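Local coordinates for plasmodesmata-located protein 8 (Arabidopsis thaliana, PDB 6GRF), which probably modulates cell-to-cell trafficking through plasmodesmata, as a membrane-bound protein with a tandem DUF26 ectodomain, at residues L183-S186 / V187-K191; S75-S78 / K79-T83. All coordinates share one frame; numbering follows the deposited sequence. Where two conformers were deposited one is given.

Contact 1: L183-S186 / V187-K191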
loop_
_atom_site.group_PDB
_atom_site.type_symbol
_atom_site.label_atom_id
_atom_site.label_comp_id
_atom_site.label_asym_id
_atom_site.label_seq_id
_atom_site.Cartn_x
_atom_site.Cartn_y
_atom_site.Cartn_z
ATOM N N LEU A 183 2.357 11.580 0.930
ATOM C CA LEU A 183 1.128 11.756 1.727
ATOM C C LEU A 183 0.449 13.076 1.356
ATOM O O LEU A 183 -0.768 13.126 1.296
ATOM C CB LEU A 183 1.454 11.687 3.222
ATOM C CG LEU A 183 1.791 10.286 3.720
ATOM C CD1 LEU A 183 2.189 10.302 5.180
ATOM C CD2 LEU A 183 0.629 9.345 3.491
ATOM N N ALA A 184 1.240 14.112 1.064
ATOM C CA ALA A 184 0.698 15.396 0.590
ATOM C C ALA A 184 -0.157 15.159 -0.660
ATOM O O ALA A 184 -1.254 15.667 -0.756
ATOM C CB ALA A 184 1.801 16.396 0.317
ATOM N N GLU A 185 0.343 14.346 -1.594
ATOM C CA GLU A 185 -0.408 14.020 -2.792
ATOM C C GLU A 185 -1.661 13.196 -2.444
ATOM O O GLU A 185 -2.684 13.376 -3.067
ATOM C CB GLU A 185 0.492 13.289 -3.796
ATOM C CG GLU A 185 -0.205 12.923 -5.101
ATOM C CD GLU A 185 -0.521 14.096 -6.011
ATOM O OE1 GLU A 185 -0.105 15.227 -5.681
ATOM O OE2 GLU A 185 -1.174 13.872 -7.059
ATOM N N SER A 186 -1.559 12.253 -1.502
ATOM C CA SER A 186 -2.709 11.431 -1.071
ATOM C C SER A 186 -3.876 12.307 -0.612
ATOM O O SER A 186 -5.016 12.087 -0.980
ATOM C CB SER A 186 -2.343 10.527 0.059
ATOM O OG SER A 186 -1.981 9.261 -0.430
ATOM N N VAL A 187 -3.548 13.264 0.248
ATOM C CA VAL A 187 -4.517 14.104 0.908
ATOM C C VAL A 187 -5.164 15.008 -0.140
ATOM O O VAL A 187 -6.394 15.180 -0.145
ATOM C CB VAL A 187 -3.845 14.883 2.055
ATOM C CG1 VAL A 187 -4.591 16.156 2.438
ATOM C CG2 VAL A 187 -3.650 13.967 3.254
ATOM N N GLY A 188 -4.331 15.573 -1.019
ATOM C CA GLY A 188 -4.820 16.332 -2.157
ATOM C C GLY A 188 -5.866 15.541 -2.922
ATOM O O GLY A 188 -6.901 16.066 -3.305
ATOM N N LYS A 189 -5.586 14.251 -3.121
ATOM C CA LYS A 189 -6.441 13.378 -3.895
ATOM C C LYS A 189 -7.740 13.092 -3.138
ATOM O O LYS A 189 -8.791 13.019 -3.753
ATOM C CB LYS A 189 -5.735 12.057 -4.201
ATOM C CG LYS A 189 -4.616 12.146 -5.220
ATOM C CD LYS A 189 -5.097 12.488 -6.598
ATOM C CE LYS A 189 -4.082 12.138 -7.662
ATOM N NZ LYS A 189 -4.527 12.645 -8.981
ATOM N N LEU A 190 -7.637 12.871 -1.824
ATOM C CA LEU A 190 -8.800 12.616 -0.991
ATOM C C LEU A 190 -9.740 13.817 -1.133
ATOM O O LEU A 190 -10.923 13.644 -1.377
ATOM C CB LEU A 190 -8.393 12.363 0.471
ATOM C CG LEU A 190 -7.934 10.940 0.798
ATOM C CD1 LEU A 190 -7.215 10.871 2.137
ATOM C CD2 LEU A 190 -9.091 9.960 0.778
ATOM N N LYS A 191 -9.173 15.023 -1.079
ATOM C CA LYS A 191 -9.962 16.246 -1.137
ATOM C C LYS A 191 -10.590 16.396 -2.526
ATOM O O LYS A 191 -11.735 16.778 -2.635
ATOM C CB LYS A 191 -9.109 17.469 -0.793
ATOM C CG LYS A 191 -8.707 17.603 0.669
ATOM C CD LYS A 191 -7.547 18.557 0.853
ATOM C CE LYS A 191 -6.903 18.481 2.220
ATOM N NZ LYS A 191 -7.650 19.273 3.228
#
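The side chains of Glu185 and Lys189, one helical turn apart, cross at a slant, carboxylate oxygen OE2 of Glu185 lying 3.4 Å from CE of Lys189. The ammonium stops short of a salt bridge, with Lys189 NZ 4.1 Å from Glu185 OE2, so any attraction between the charges is probably long-range, and the oxygen touches the CE methylene rather than the ammonium. At its root the lysine lies against the backbone: with CG beside its own backbone N (chi1 -72°), CG of Lys189 comes to 3.1 Å from Glu185 O, the same carbonyl that accepts the Lys189 N-H at 3.0 Å.

Three further i to i+4 bonds carry the turn. Val187 N meets Leu183 O at 3.0 Å, the donor nearly in line with the C=O; Gly188 N reaches Ala184 O; and Leu190 N gives the shortest of the four, 2.9 Å to Ser186 O. CG2 of Val187 sits beside its own backbone N and comes to 3.6 Å from Leu183 O.

Further out, Ser186 and Leu190 are buried against strands 199-204 and 207-213, both touching Ala209, and Leu183 against Cys207 of the second strand. Val187 and Leu190 also meet Leu146 of helix 136-149, and Lys191 forms a salt bridge with Asp143 there. The result is an amphipathic alpha-helix, largely apolar toward the sheet, with Glu185 and Lys189 at the partly exposed border, packed on the five-stranded antiparallel sheet of the second DUF26 (Gnk2-homologous) domain.

Contact 2: S75-S78 / K79-T83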
loop_
_atom_site.group_PDB
_atom_site.type_symbol
_atom_site.label_atom_id
_atom_site.label_comp_id
_atom_site.label_asym_id
_atom_site.label_seq_id
_atom_site.Cartn_x
_atom_site.Cartn_y
_atom_site.Cartn_z
ATOM N N SER A 75 3.197 -11.928 14.498
ATOM C CA SER A 75 2.473 -13.115 14.055
ATOM C C SER A 75 1.338 -12.729 13.100
ATOM O O SER A 75 1.014 -13.493 12.189
ATOM C CB SER A 75 1.950 -13.898 15.229
ATOM O OG SER A 75 0.937 -13.174 15.907
ATOM N N ASP A 76 0.742 -11.548 13.313
ATOM C CA ASP A 76 -0.342 -11.051 12.467
ATOM C C ASP A 76 0.210 -10.617 11.104
ATOM O O ASP A 76 -0.445 -10.800 10.076
ATOM C CB ASP A 76 -1.094 -9.903 13.140
ATOM C CG ASP A 76 -2.051 -10.364 14.222
ATOM O OD1 ASP A 76 -1.694 -10.236 15.408
ATOM O OD2 ASP A 76 -3.145 -10.839 13.870
ATOM N N CYS A 77 1.405 -10.020 11.110
ATOM C CA CYS A 77 2.060 -9.573 9.881
ATOM C C CYS A 77 2.402 -10.797 9.006
ATOM O O CYS A 77 2.122 -10.788 7.810
ATOM C CB CYS A 77 3.258 -8.687 10.219
ATOM S SG CYS A 77 4.358 -8.319 8.829
ATOM N N SER A 78 2.930 -11.867 9.621
ATOM C CA SER A 78 3.284 -13.125 8.925
ATOM C C SER A 78 2.050 -13.794 8.310
ATOM O O SER A 78 2.082 -14.227 7.165
ATOM C CB SER A 78 3.981 -14.081 9.848
ATOM O OG SER A 78 5.234 -13.552 10.259
ATOM N N LYS A 79 0.970 -13.890 9.089
ATOM C CA LYS A 79 -0.275 -14.493 8.628
ATOM C C LYS A 79 -0.742 -13.771 7.356
ATOM O O LYS A 79 -1.061 -14.402 6.361
ATOM C CB LYS A 79 -1.350 -14.414 9.720
ATOM C CG LYS A 79 -2.111 -15.707 9.977
ATOM C CD LYS A 79 -1.565 -16.504 11.142
ATOM C CE LYS A 79 -2.310 -17.801 11.360
ATOM N NZ LYS A 79 -2.114 -18.305 12.737
ATOM N N CYS A 80 -0.785 -12.433 7.432
ATOM C CA CYS A 80 -1.251 -11.564 6.351
ATOM C C CYS A 80 -0.373 -11.750 5.106
ATOM O O CYS A 80 -0.871 -11.768 3.990
ATOM C CB CYS A 80 -1.219 -10.097 6.776
ATOM S SG CYS A 80 -2.049 -8.967 5.623
ATOM N N ILE A 81 0.941 -11.833 5.317
ATOM C CA ILE A 81 1.900 -11.937 4.231
ATOM C C ILE A 81 1.783 -13.326 3.579
ATOM O O ILE A 81 1.758 -13.418 2.367
ATOM C CB ILE A 81 3.323 -11.603 4.722
ATOM C CG1 ILE A 81 3.458 -10.111 5.040
ATOM C CG2 ILE A 81 4.391 -12.039 3.721
ATOM C CD1 ILE A 81 3.419 -9.207 3.825
ATOM N N GLN A 82 1.638 -14.391 4.370
ATOM C CA GLN A 82 1.440 -15.726 3.807
ATOM C C GLN A 82 0.180 -15.711 2.929
ATOM O O GLN A 82 0.199 -16.231 1.816
ATOM C CB GLN A 82 1.376 -16.793 4.905
ATOM C CG GLN A 82 1.212 -18.223 4.392
ATOM C CD GLN A 82 2.293 -18.631 3.415
ATOM O OE1 GLN A 82 2.108 -18.569 2.201
ATOM N NE2 GLN A 82 3.438 -19.042 3.936
ATOM N N THR A 83 -0.896 -15.097 3.424
ATOM C CA THR A 83 -2.165 -15.021 2.691
ATOM C C THR A 83 -1.959 -14.245 1.381
ATOM O O THR A 83 -2.524 -14.574 0.327
ATOM C CB THR A 83 -3.260 -14.384 3.560
ATOM O OG1 THR A 83 -3.326 -15.107 4.788
ATOM C CG2 THR A 83 -4.616 -14.386 2.890
#
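Ile81 lays its CG1 branch over the turn before it: CG1 is 3.1 Å from Cys77 O and 4.3 Å from Cys77 SG. Its first torsion (chi1 -70°) sets CG1 beside the backbone N, close to the carbonyl that this N also uses, since Ile81 N donates to Cys77 O at 2.9 Å. The sulfur is tied by a disulfide to Cys68, which Ile81 touches as well.

Cys80, its SG likewise anti to the backbone N (chi1 -170°), sits at a different position round the helix and forms its disulfide with Cys105. The two bridges thus fasten a single turn of the helix to two different strands.

The backbone ladder continues with Lys79 N to Ser75 O, Cys80 N to Asp76 O and Gln82 N to Ser78 O, the last at 2.8 Å. Lys79 O is gripped twice, by Thr83 N and by Thr83 OG1, which donates at 2.8 Å from the opposite face of the carbonyl plane. CB of Lys79 rests 3.5 Å from Ser75 O, while its chain leads off along the exposed side. Asp76 turns its carboxylate to Arg73 in a salt bridge.

Within the first DUF26 domain, Ile81 fills the angle between Val35 and Ser39 of helix 23-39 and Tyr66 of strand 62-68, Gln82 leans on Val36 of that helix, and Cys80 and Thr83 touch His6 in the N-terminal segment preceding strand 8-13.

Contacts 1 and 2 occupy corresponding long helices, 176-193 and 74-91, of the two tandem DUF26 domains, each packed against a five-stranded antiparallel sheet of the same strand order. They lie on opposite sides of the chain's centre, with centres about 29 Å apart and nearest atoms about 19 Å apart. Both are partly buried turns with i to i+4 backbone bonding. Residues 183-191 meet the sheet by leucine and serine packing, while Val187 faces helix 136-149; contact 2 takes in the disulfide-bearing turn, whereas contact 1 lies just beyond Cys182 on its helix. Outwardly, contact 1 pairs opposite charges loosely, while contact 2 leaves Ser75 and Lys79 exposed.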